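Local coordinates for archaemetzincin (Archaeoglobus fulgidus, PDB 3ZVS), which is probably a zinc-dependent metalloprotease of the metzincin type, whose natural substrate is unknown, at residues K2-V10 with L59-G70; L106-H117 with V140-F150. All coordinates share one frame; numbering follows the deposited sequence.

Interaction 1: K2-V10 with L59-G70; sequences KIYIQPLSV and LPPIKVTLGVTG
The aromatic ring of Y4 leans against I62, with V64 O, just ahead of strand 65-69, at its edge and in the ring plane. Its CE1 comes within 3.7 Å of I62 CG2 in an oblique approach. With CG anti to its carbonyl carbon (chi1 -62°), the ring is carried alongside V64 O, with CD1 and CE1 towards I62. T65, the bridge partner of Y4, is on the same sheet face, and its hydroxyl turns back to donate to I62 O, on a lone pair in the carbonyl plane, with OG1 2.7 Å from that oxygen. This ties the loop 59-64 to the strand it precedes.

Further along, Q6 lays CB and CG against L59, CG reaching L59 CD2 at 3.7 Å. The glutamine chain then bends at chi2 (61°), and NE2 donates to P7 O from above the carbonyl plane and also to P34 O. L8 CD1 rests over the CA of G67, 4.1 Å away, where no side chain intervenes. On the other face, I5 CG2 meets V68 CG2 at 4.0 Å, and V10 crosses back over V68, its CG1 3.4 Å from V68 O.

Between these two layers of side chains runs the parallel pairing, six backbone bonds in all: V64, L66 and V68 donate to K2, Y4 and Q6, and Y4, Q6 and L8 donate to V64, L66 and V68, Y4 N to V64 O being 2.7 Å. At the far end, T69 OG1 donates to L8 O and G70 N to S9 O.

Strands 2-7 and 65-69 are inner neighbours in the mixed sheet, flanked by strands 29-32 and 91-95. I5, P7 and V10 pack on helix 12-26, L66 lies against A115, E118 and I119 of helix 104-122, and F31 stacks on Y4.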
loop_
_atom_site.group_PDB
_atom_site.type_symbol
_atom_site.label_atom_id
_atom_site.label_comp_id
_atom_site.label_asym_id
_atom_site.label_seq_id
_atom_site.Cartn_x
_atom_site.Cartn_y
_atom_site.Cartn_z
ATOM N N LYS A 2 -0.623 -12.535 9.765
ATOM C CA LYS A 2 -1.978 -12.016 9.544
ATOM C C LYS A 2 -1.861 -10.635 8.923
ATOM O O LYS A 2 -0.977 -9.869 9.300
ATOM C CB LYS A 2 -2.755 -11.908 10.863
ATOM C CG LYS A 2 -2.749 -13.213 11.644
ATOM C CD LYS A 2 -3.972 -13.394 12.525
ATOM C CE LYS A 2 -3.768 -14.494 13.569
ATOM N NZ LYS A 2 -3.151 -15.732 12.991
ATOM N N ILE A 3 -2.715 -10.348 7.949
ATOM C CA ILE A 3 -2.758 -9.022 7.332
ATOM C C ILE A 3 -4.186 -8.524 7.493
ATOM O O ILE A 3 -5.125 -9.207 7.084
ATOM C CB ILE A 3 -2.427 -9.077 5.825
ATOM C CG1 ILE A 3 -1.020 -9.654 5.618
ATOM C CG2 ILE A 3 -2.589 -7.690 5.188
ATOM C CD1 ILE A 3 -0.677 -9.998 4.190
ATOM N N TYR A 4 -4.314 -7.341 8.089
ATOM C CA TYR A 4 -5.598 -6.676 8.291
ATOM C C TYR A 4 -5.666 -5.543 7.300
ATOM O O TYR A 4 -4.842 -4.631 7.342
ATOM C CB TYR A 4 -5.689 -6.128 9.717
ATOM C CG TYR A 4 -5.627 -7.231 10.746
ATOM C CD1 TYR A 4 -4.414 -7.714 11.192
ATOM C CD2 TYR A 4 -6.787 -7.805 11.248
ATOM C CE1 TYR A 4 -4.350 -8.722 12.118
ATOM C CE2 TYR A 4 -6.732 -8.829 12.177
ATOM C CZ TYR A 4 -5.513 -9.270 12.612
ATOM O OH TYR A 4 -5.455 -10.295 13.539
ATOM N N ILE A 5 -6.628 -5.589 6.393
ATOM C CA ILE A 5 -6.866 -4.499 5.463
ATOM C C ILE A 5 -7.891 -3.558 6.062
ATOM O O ILE A 5 -8.993 -3.957 6.402
ATOM C CB ILE A 5 -7.379 -5.014 4.104
ATOM C CG1 ILE A 5 -6.398 -6.007 3.482
ATOM C CG2 ILE A 5 -7.646 -3.886 3.135
ATOM C CD1 ILE A 5 -7.008 -6.849 2.382
ATOM N N GLN A 6 -7.506 -2.300 6.190
ATOM C CA GLN A 6 -8.377 -1.260 6.705
ATOM C C GLN A 6 -8.798 -0.338 5.547
ATOM O O GLN A 6 -8.032 0.539 5.114
ATOM C CB GLN A 6 -7.665 -0.414 7.783
ATOM C CG GLN A 6 -8.491 0.783 8.256
ATOM C CD GLN A 6 -9.794 0.344 8.877
ATOM O OE1 GLN A 6 -9.805 -0.303 9.932
ATOM N NE2 GLN A 6 -10.884 0.648 8.232
ATOM N N PRO A 7 -10.022 -0.500 5.038
ATOM C CA PRO A 7 -10.490 0.399 3.985
ATOM C C PRO A 7 -10.697 1.804 4.550
ATOM O O PRO A 7 -11.355 1.963 5.598
ATOM C CB PRO A 7 -11.828 -0.250 3.518
ATOM C CG PRO A 7 -11.825 -1.622 4.124
ATOM C CD PRO A 7 -11.062 -1.475 5.411
ATOM N N LEU A 8 -10.156 2.798 3.884
ATOM C CA LEU A 8 -10.250 4.183 4.304
ATOM C C LEU A 8 -10.645 5.026 3.109
ATOM O O LEU A 8 -9.774 5.438 2.329
ATOM C CB LEU A 8 -8.919 4.676 4.845
ATOM C CG LEU A 8 -8.383 3.987 6.081
ATOM C CD1 LEU A 8 -6.947 4.410 6.340
ATOM C CD2 LEU A 8 -9.212 4.262 7.296
ATOM N N SER A 9 -11.943 5.231 2.904
ATOM C CA SER A 9 -12.424 5.899 1.689
ATOM C C SER A 9 -11.883 5.266 0.405
ATOM O O SER A 9 -11.131 5.884 -0.346
ATOM C CB SER A 9 -12.105 7.369 1.711
ATOM O OG SER A 9 -12.665 7.986 2.877
ATOM N N VAL A 10 -12.321 4.048 0.158
ATOM C CA VAL A 10 -11.828 3.252 -0.960
ATOM C C VAL A 10 -12.947 2.390 -1.505
ATOM O O VAL A 10 -13.791 1.906 -0.759
ATOM C CB VAL A 10 -10.608 2.401 -0.532
ATOM C CG1 VAL A 10 -10.978 1.317 0.468
ATOM C CG2 VAL A 10 -9.892 1.819 -1.775
ATOM N N LEU A 59 -4.007 4.107 12.556
ATOM C CA LEU A 59 -4.249 2.693 12.372
ATOM C C LEU A 59 -3.887 1.945 13.648
ATOM O O LEU A 59 -3.011 2.386 14.392
ATOM C CB LEU A 59 -3.399 2.184 11.197
ATOM C CG LEU A 59 -3.855 2.671 9.822
ATOM C CD1 LEU A 59 -2.841 2.268 8.754
ATOM C CD2 LEU A 59 -5.247 2.143 9.465
ATOM N N PRO A 60 -4.534 0.801 13.893
ATOM C CA PRO A 60 -4.119 0.020 15.057
ATOM C C PRO A 60 -2.746 -0.576 14.811
ATOM O O PRO A 60 -2.485 -1.005 13.682
ATOM C CB PRO A 60 -5.180 -1.085 15.135
ATOM C CG PRO A 60 -5.699 -1.229 13.760
ATOM C CD PRO A 60 -5.612 0.137 13.135
ATOM N N PRO A 61 -1.878 -0.591 15.829
ATOM C CA PRO A 61 -0.534 -1.164 15.675
ATOM C C PRO A 61 -0.532 -2.696 15.782
ATOM O O PRO A 61 0.111 -3.283 16.654
ATOM C CB PRO A 61 0.247 -0.518 16.829
ATOM C CG PRO A 61 -0.779 -0.272 17.870
ATOM C CD PRO A 61 -2.067 0.024 17.156
ATOM N N ILE A 62 -1.249 -3.336 14.876
ATOM C CA ILE A 62 -1.335 -4.776 14.871
ATOM C C ILE A 62 -0.681 -5.264 13.591
ATOM O O ILE A 62 -1.137 -4.964 12.497
ATOM C CB ILE A 62 -2.793 -5.220 14.943
ATOM C CG1 ILE A 62 -3.420 -4.692 16.246
ATOM C CG2 ILE A 62 -2.872 -6.720 14.844
ATOM C CD1 ILE A 62 -4.898 -4.872 16.313
ATOM N N LYS A 63 0.398 -6.016 13.721
ATOM C CA LYS A 63 1.148 -6.452 12.550
ATOM C C LYS A 63 0.399 -7.563 11.834
ATOM O O LYS A 63 0.050 -8.570 12.472
ATOM C CB LYS A 63 2.530 -6.956 12.989
ATOM C CG LYS A 63 3.467 -7.307 11.849
ATOM C CD LYS A 63 4.886 -7.648 12.362
ATOM C CE LYS A 63 5.924 -7.766 11.239
ATOM N NZ LYS A 63 6.986 -6.695 11.320
ATOM N N VAL A 64 0.115 -7.459 10.529
ATOM C CA VAL A 64 0.324 -6.310 9.660
ATOM C C VAL A 64 -1.028 -5.637 9.405
ATOM O O VAL A 64 -1.998 -6.321 9.108
ATOM C CB VAL A 64 0.853 -6.761 8.276
ATOM C CG1 VAL A 64 0.937 -5.590 7.284
ATOM C CG2 VAL A 64 2.218 -7.441 8.403
ATOM N N THR A 65 -1.089 -4.314 9.528
ATOM C CA THR A 65 -2.293 -3.573 9.184
ATOM C C THR A 65 -1.984 -2.610 8.055
ATOM O O THR A 65 -1.102 -1.766 8.174
ATOM C CB THR A 65 -2.864 -2.821 10.407
ATOM O OG1 THR A 65 -3.257 -3.778 11.390
ATOM C CG2 THR A 65 -4.066 -1.965 10.001
ATOM N N LEU A 66 -2.706 -2.787 6.952
ATOM C CA LEU A 66 -2.559 -1.963 5.755
ATOM C C LEU A 66 -3.824 -1.158 5.521
ATOM O O LEU A 66 -4.872 -1.708 5.203
ATOM C CB LEU A 66 -2.300 -2.815 4.515
ATOM C CG LEU A 66 -2.194 -2.032 3.196
ATOM C CD1 LEU A 66 -0.935 -1.184 3.112
ATOM C CD2 LEU A 66 -2.268 -2.982 1.992
ATOM N N GLY A 67 -3.716 0.158 5.686
ATOM C CA GLY A 67 -4.789 1.062 5.312
ATOM C C GLY A 67 -4.751 1.275 3.818
ATOM O O GLY A 67 -3.662 1.346 3.232
ATOM N N VAL A 68 -5.911 1.336 3.181
ATOM C CA VAL A 68 -5.985 1.507 1.731
ATOM C C VAL A 68 -7.019 2.571 1.425
ATOM O O VAL A 68 -8.152 2.479 1.893
ATOM C CB VAL A 68 -6.380 0.203 1.000
ATOM C CG1 VAL A 68 -6.282 0.403 -0.488
ATOM C CG2 VAL A 68 -5.498 -1.002 1.427
ATOM N N THR A 69 -6.609 3.610 0.698
ATOM C CA THR A 69 -7.446 4.738 0.401
ATOM C C THR A 69 -7.445 5.074 -1.071
ATOM O O THR A 69 -6.433 4.885 -1.782
ATOM C CB THR A 69 -7.024 5.981 1.240
ATOM O OG1 THR A 69 -7.972 7.027 1.032
ATOM C CG2 THR A 69 -5.622 6.527 0.864
ATOM N N GLY A 70 -8.562 5.621 -1.531
ATOM C CA GLY A 70 -8.674 6.212 -2.838
ATOM C C GLY A 70 -8.299 7.675 -2.929
ATOM O O GLY A 70 -8.293 8.264 -4.011
HETATM O O HOH W 1 1.048 -11.053 11.705
#

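Interaction 2: L106-H117 with V140-F150; sequences LYRERVVKEAVH and VQDVDRKPVSF. With ZN (zinc ion), chain D.
K113 reaches across to the C-terminal end of helix 140-145, where its ammonium group takes hold of backbone carbonyls. Its chain is extended beyond CG, and NZ donates to K146 O at 2.8 Å, nearly in line with the C=O bond, and to V143 O at 3.0 Å. V143 O also accepts from K146 N, which arrives from the opposite face of the carbonyl plane. A positive charge set against the carbonyl end of a helix would probably be stabilised there. V148 crosses the K113 chain at about a right angle, its CB 3.9 Å from K113 CG, and its CG2 turns to V112 CG1.

R110 grips D144 side-on: NE to OD1 at 2.9 Å on the syn lone pair, NH2 to OD2 at 2.8 Å, with the guanidinium and carboxylate planes only 24° apart. V140 CB covers one face of the guanidinium, and NH1 is taken by L99 O. A leucine in place of R110 would probably leave the D144 carboxylate without its charged mate and V140 without the flat group it covers.

Nearer the metal, K146 NZ forms a salt bridge with E114 OE2 at 3.0 Å, the hydrogen bond in it being weak, and also donates to S137 OG and R135 O. H117 binds the catalytic zinc ion through NE2, joined by H121, one turn further along the helix, and by H127; its ND1 donates to V133 O.

Helix 140-145 lies at 86° to the 106-117 part of helix 104-122, with the chain after it running on past V116 to F150. Helix 104-122 also meets helix 12-26 through V112 and V116, and strand 91-95 through E114 and A115.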
loop_
_atom_site.group_PDB
_atom_site.type_symbol
_atom_site.label_atom_id
_atom_site.label_comp_id
_atom_site.label_asym_id
_atom_site.label_seq_id
_atom_site.Cartn_x
_atom_site.Cartn_y
_atom_site.Cartn_z
ATOM N N LEU A 106 -4.924 -3.418 -15.794
ATOM C CA LEU A 106 -3.689 -2.739 -15.438
ATOM C C LEU A 106 -3.850 -2.078 -14.076
ATOM O O LEU A 106 -2.943 -2.123 -13.254
ATOM C CB LEU A 106 -3.321 -1.713 -16.501
ATOM C CG LEU A 106 -2.029 -0.913 -16.291
ATOM C CD1 LEU A 106 -0.843 -1.865 -16.263
ATOM C CD2 LEU A 106 -1.845 0.153 -17.342
ATOM N N TYR A 107 -5.015 -1.476 -13.836
ATOM C CA TYR A 107 -5.267 -0.860 -12.532
ATOM C C TYR A 107 -5.146 -1.904 -11.446
ATOM O O TYR A 107 -4.471 -1.706 -10.427
ATOM C CB TYR A 107 -6.657 -0.268 -12.510
ATOM C CG TYR A 107 -6.996 0.429 -11.203
ATOM C CD1 TYR A 107 -6.343 1.593 -10.822
ATOM C CD2 TYR A 107 -8.000 -0.060 -10.382
ATOM C CE1 TYR A 107 -6.697 2.221 -9.632
ATOM C CE2 TYR A 107 -8.357 0.592 -9.196
ATOM C CZ TYR A 107 -7.688 1.724 -8.849
ATOM O OH TYR A 107 -8.025 2.419 -7.676
ATOM N N ARG A 108 -5.769 -3.062 -11.655
ATOM C CA ARG A 108 -5.718 -4.125 -10.684
ATOM C C ARG A 108 -4.269 -4.545 -10.403
ATOM O O ARG A 108 -3.869 -4.740 -9.271
ATOM C CB ARG A 108 -6.525 -5.321 -11.193
ATOM C CG ARG A 108 -6.663 -6.388 -10.186
ATOM C CD ARG A 108 -7.182 -7.680 -10.799
ATOM N NE ARG A 108 -7.604 -8.587 -9.745
ATOM C CZ ARG A 108 -6.788 -9.418 -9.115
ATOM N NH1 ARG A 108 -5.504 -9.483 -9.457
ATOM N NH2 ARG A 108 -7.275 -10.191 -8.138
ATOM N N GLU A 109 -3.492 -4.714 -11.464
ATOM C CA GLU A 109 -2.116 -5.137 -11.323
ATOM C C GLU A 109 -1.312 -4.111 -10.512
ATOM O O GLU A 109 -0.517 -4.467 -9.631
ATOM C CB GLU A 109 -1.530 -5.296 -12.717
ATOM C CG GLU A 109 -0.127 -5.762 -12.694
ATOM C CD GLU A 109 0.474 -5.918 -14.079
ATOM O OE1 GLU A 109 0.414 -4.970 -14.884
ATOM O OE2 GLU A 109 1.075 -6.985 -14.319
ATOM N N ARG A 110 -1.542 -2.835 -10.779
ATOM C CA ARG A 110 -0.857 -1.776 -10.044
ATOM C C ARG A 110 -1.245 -1.800 -8.565
ATOM O O ARG A 110 -0.397 -1.625 -7.692
ATOM C CB ARG A 110 -1.249 -0.425 -10.595
ATOM C CG ARG A 110 -0.665 -0.134 -11.974
ATOM C CD ARG A 110 -1.236 1.130 -12.537
ATOM N NE ARG A 110 -0.573 1.514 -13.778
ATOM C CZ ARG A 110 -0.807 2.648 -14.426
ATOM N NH1 ARG A 110 -1.725 3.500 -14.002
ATOM N NH2 ARG A 110 -0.132 2.926 -15.526
ATOM N N VAL A 111 -2.527 -1.987 -8.283
ATOM C CA VAL A 111 -2.970 -2.032 -6.900
ATOM C C VAL A 111 -2.272 -3.152 -6.127
ATOM O O VAL A 111 -1.797 -2.961 -5.002
ATOM C CB VAL A 111 -4.496 -2.183 -6.832
ATOM C CG1 VAL A 111 -4.939 -2.491 -5.418
ATOM C CG2 VAL A 111 -5.169 -0.936 -7.345
ATOM N N VAL A 112 -2.245 -4.359 -6.704
ATOM C CA VAL A 112 -1.600 -5.474 -6.032
ATOM C C VAL A 112 -0.097 -5.184 -5.838
ATOM O O VAL A 112 0.433 -5.376 -4.723
ATOM C CB VAL A 112 -1.826 -6.804 -6.761
ATOM C CG1 VAL A 112 -1.098 -7.906 -6.045
ATOM C CG2 VAL A 112 -3.315 -7.103 -6.869
ATOM N N LYS A 113 0.593 -4.730 -6.890
ATOM C CA LYS A 113 2.029 -4.422 -6.782
ATOM C C LYS A 113 2.311 -3.470 -5.631
ATOM O O LYS A 113 3.209 -3.692 -4.833
ATOM C CB LYS A 113 2.568 -3.792 -8.074
ATOM C CG LYS A 113 2.749 -4.733 -9.236
ATOM C CD LYS A 113 3.241 -3.980 -10.448
ATOM C CE LYS A 113 3.480 -4.947 -11.610
ATOM N NZ LYS A 113 3.797 -4.155 -12.808
ATOM N N GLU A 114 1.540 -2.396 -5.567
ATOM C CA GLU A 114 1.841 -1.363 -4.603
ATOM C C GLU A 114 1.450 -1.769 -3.182
ATOM O O GLU A 114 2.118 -1.389 -2.209
ATOM C CB GLU A 114 1.205 -0.045 -5.052
ATOM C CG GLU A 114 1.810 0.456 -6.374
ATOM C CD GLU A 114 3.270 0.725 -6.256
ATOM O OE1 GLU A 114 3.592 1.833 -5.808
ATOM O OE2 GLU A 114 4.112 -0.148 -6.538
ATOM N N ALA A 115 0.392 -2.566 -3.032
ATOM C CA ALA A 115 0.089 -3.145 -1.718
ATOM C C ALA A 115 1.196 -4.090 -1.236
ATOM O O ALA A 115 1.615 -4.027 -0.093
ATOM C CB ALA A 115 -1.257 -3.904 -1.754
ATOM N N VAL A 116 1.654 -4.971 -2.117
ATOM C CA VAL A 116 2.725 -5.890 -1.804
ATOM C C VAL A 116 3.976 -5.126 -1.395
ATOM O O VAL A 116 4.641 -5.483 -0.419
ATOM C CB VAL A 116 2.974 -6.804 -2.993
ATOM C CG1 VAL A 116 4.258 -7.631 -2.805
ATOM C CG2 VAL A 116 1.798 -7.782 -3.169
ATOM N N HIS A 117 4.283 -4.058 -2.126
ATOM C CA HIS A 117 5.435 -3.193 -1.813
ATOM C C HIS A 117 5.354 -2.655 -0.374
ATOM O O HIS A 117 6.290 -2.707 0.404
ATOM C CB HIS A 117 5.464 -2.051 -2.825
ATOM C CG HIS A 117 6.600 -1.107 -2.635
ATOM N ND1 HIS A 117 7.794 -1.232 -3.320
ATOM C CD2 HIS A 117 6.752 -0.029 -1.816
ATOM C CE1 HIS A 117 8.614 -0.254 -2.957
ATOM N NE2 HIS A 117 8.001 0.492 -2.050
ATOM N N VAL A 140 3.949 5.930 -11.996
ATOM C CA VAL A 140 3.277 4.689 -12.409
ATOM C C VAL A 140 3.925 3.956 -13.589
ATOM O O VAL A 140 3.781 2.768 -13.702
ATOM C CB VAL A 140 1.759 4.865 -12.734
ATOM C CG1 VAL A 140 1.040 5.266 -11.530
ATOM C CG2 VAL A 140 1.527 5.840 -13.871
ATOM N N GLN A 141 4.653 4.668 -14.454
ATOM C CA GLN A 141 5.427 4.000 -15.496
ATOM C C GLN A 141 6.462 3.086 -14.830
ATOM O O GLN A 141 6.723 1.971 -15.292
ATOM C CB GLN A 141 6.115 5.017 -16.410
ATOM C CG GLN A 141 5.149 5.774 -17.373
ATOM C CD GLN A 141 4.263 6.855 -16.710
ATOM O OE1 GLN A 141 4.584 7.404 -15.653
ATOM N NE2 GLN A 141 3.153 7.177 -17.364
ATOM N N ASP A 142 7.047 3.549 -13.725
ATOM C CA ASP A 142 7.980 2.692 -12.998
ATOM C C ASP A 142 7.245 1.498 -12.383
ATOM O O ASP A 142 7.736 0.384 -12.371
ATOM C CB ASP A 142 8.726 3.447 -11.892
ATOM C CG ASP A 142 9.746 4.430 -12.399
ATOM O OD1 ASP A 142 10.226 4.345 -13.562
ATOM O OD2 ASP A 142 10.111 5.296 -11.595
ATOM N N VAL A 143 6.070 1.750 -11.804
ATOM C CA VAL A 143 5.301 0.654 -11.228
ATOM C C VAL A 143 5.061 -0.434 -12.287
ATOM O O VAL A 143 5.199 -1.636 -12.028
ATOM C CB VAL A 143 3.937 1.164 -10.653
ATOM C CG1 VAL A 143 3.094 0.009 -10.145
ATOM C CG2 VAL A 143 4.182 2.165 -9.513
ATOM N N ASP A 144 4.668 0.001 -13.479
ATOM C CA ASP A 144 4.319 -0.939 -14.541
ATOM C C ASP A 144 5.535 -1.793 -14.963
ATOM O O ASP A 144 5.365 -2.932 -15.358
ATOM C CB ASP A 144 3.747 -0.206 -15.749
ATOM C CG ASP A 144 2.357 0.343 -15.507
ATOM O OD1 ASP A 144 1.717 -0.053 -14.513
ATOM O OD2 ASP A 144 1.936 1.177 -16.320
ATOM N N ARG A 145 6.726 -1.204 -14.870
ATOM C CA ARG A 145 7.958 -1.900 -15.252
ATOM C C ARG A 145 8.468 -2.904 -14.220
ATOM O O ARG A 145 9.201 -3.829 -14.555
ATOM C CB ARG A 145 9.029 -0.883 -15.577
ATOM C CG ARG A 145 8.871 -0.311 -16.959
ATOM C CD ARG A 145 10.074 0.533 -17.327
ATOM N NE ARG A 145 10.096 1.779 -16.570
ATOM C CZ ARG A 145 9.689 2.954 -17.048
ATOM N NH1 ARG A 145 9.211 3.052 -18.280
ATOM N NH2 ARG A 145 9.751 4.037 -16.286
ATOM N N LYS A 146 8.125 -2.731 -12.951
ATOM C CA LYS A 146 8.567 -3.673 -11.937
ATOM C C LYS A 146 7.594 -4.836 -11.786
ATOM O O LYS A 146 6.419 -4.730 -12.112
ATOM C CB LYS A 146 8.779 -2.970 -10.604
ATOM C CG LYS A 146 7.519 -2.707 -9.756
ATOM C CD LYS A 146 7.918 -1.881 -8.505
ATOM C CE LYS A 146 6.738 -1.554 -7.615
ATOM N NZ LYS A 146 7.110 -0.412 -6.669
ATOM N N PRO A 147 8.086 -5.986 -11.315
ATOM C CA PRO A 147 7.190 -7.136 -11.178
ATOM C C PRO A 147 6.410 -7.103 -9.858
ATOM O O PRO A 147 6.741 -6.321 -8.952
ATOM C CB PRO A 147 8.176 -8.309 -11.181
ATOM C CG PRO A 147 9.341 -7.757 -10.461
ATOM C CD PRO A 147 9.451 -6.309 -10.862
ATOM N N VAL A 148 5.389 -7.935 -9.763
ATOM C CA VAL A 148 4.619 -8.074 -8.538
ATOM C C VAL A 148 5.305 -8.963 -7.496
ATOM O O VAL A 148 4.932 -8.961 -6.328
ATOM C CB VAL A 148 3.179 -8.608 -8.858
ATOM C CG1 VAL A 148 3.243 -10.088 -9.277
ATOM C CG2 VAL A 148 2.246 -8.440 -7.663
ATOM N N SER A 149 6.310 -9.720 -7.932
ATOM C CA SER A 149 6.943 -10.705 -7.078
ATOM C C SER A 149 8.204 -10.151 -6.427
ATOM O O SER A 149 8.903 -9.258 -6.942
ATOM C CB SER A 149 7.332 -11.931 -7.894
ATOM O OG SER A 149 8.037 -11.505 -9.024
ATOM N N PHE A 150 8.493 -10.701 -5.266
ATOM C CA PHE A 150 9.771 -10.425 -4.601
ATOM C C PHE A 150 10.870 -11.169 -5.319
ATOM O O PHE A 150 10.694 -12.330 -5.712
ATOM C CB PHE A 150 9.741 -10.889 -3.150
ATOM C CG PHE A 150 8.764 -10.127 -2.299
ATOM C CD1 PHE A 150 9.068 -8.857 -1.838
ATOM C CD2 PHE A 150 7.539 -10.679 -1.980
ATOM C CE1 PHE A 150 8.172 -8.140 -1.070
ATOM C CE2 PHE A 150 6.638 -9.964 -1.195
ATOM C CZ PHE A 150 6.952 -8.702 -0.753
HETATM ZN ZN ZN D . 8.836 1.904 -0.779
HETATM O O HOH W 2 1.437 -2.661 -13.444
HETATM O O HOH W 3 2.795 -3.720 -16.406
HETATM O O HOH W 4 5.966 1.665 -4.735
#

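How the interactions relate
Interaction 1 joins two inner strands of the mixed sheet, whereas interaction 2 packs a short helix and the chain after it on the zinc-binding helix. They lie on opposite sides of the chain's centre, about 18 Å apart between centres, yet they meet where L66 CD2 packs on A115 CB at 4.0 Å. Both are partly buried; interaction 1 has some exposed residues at its loop and N-terminal end, whereas none of the touching residues of interaction 2 is fully exposed. In the first, parallel backbone bonds and aliphatic packing dominate; in the second, salt bridges and lysine-to-carbonyl bonds are added to valine and phenylalanine packing. Interaction 2 contains a ligand of the catalytic zinc; interaction 1 places L66 beside E118, the probable proton acceptor.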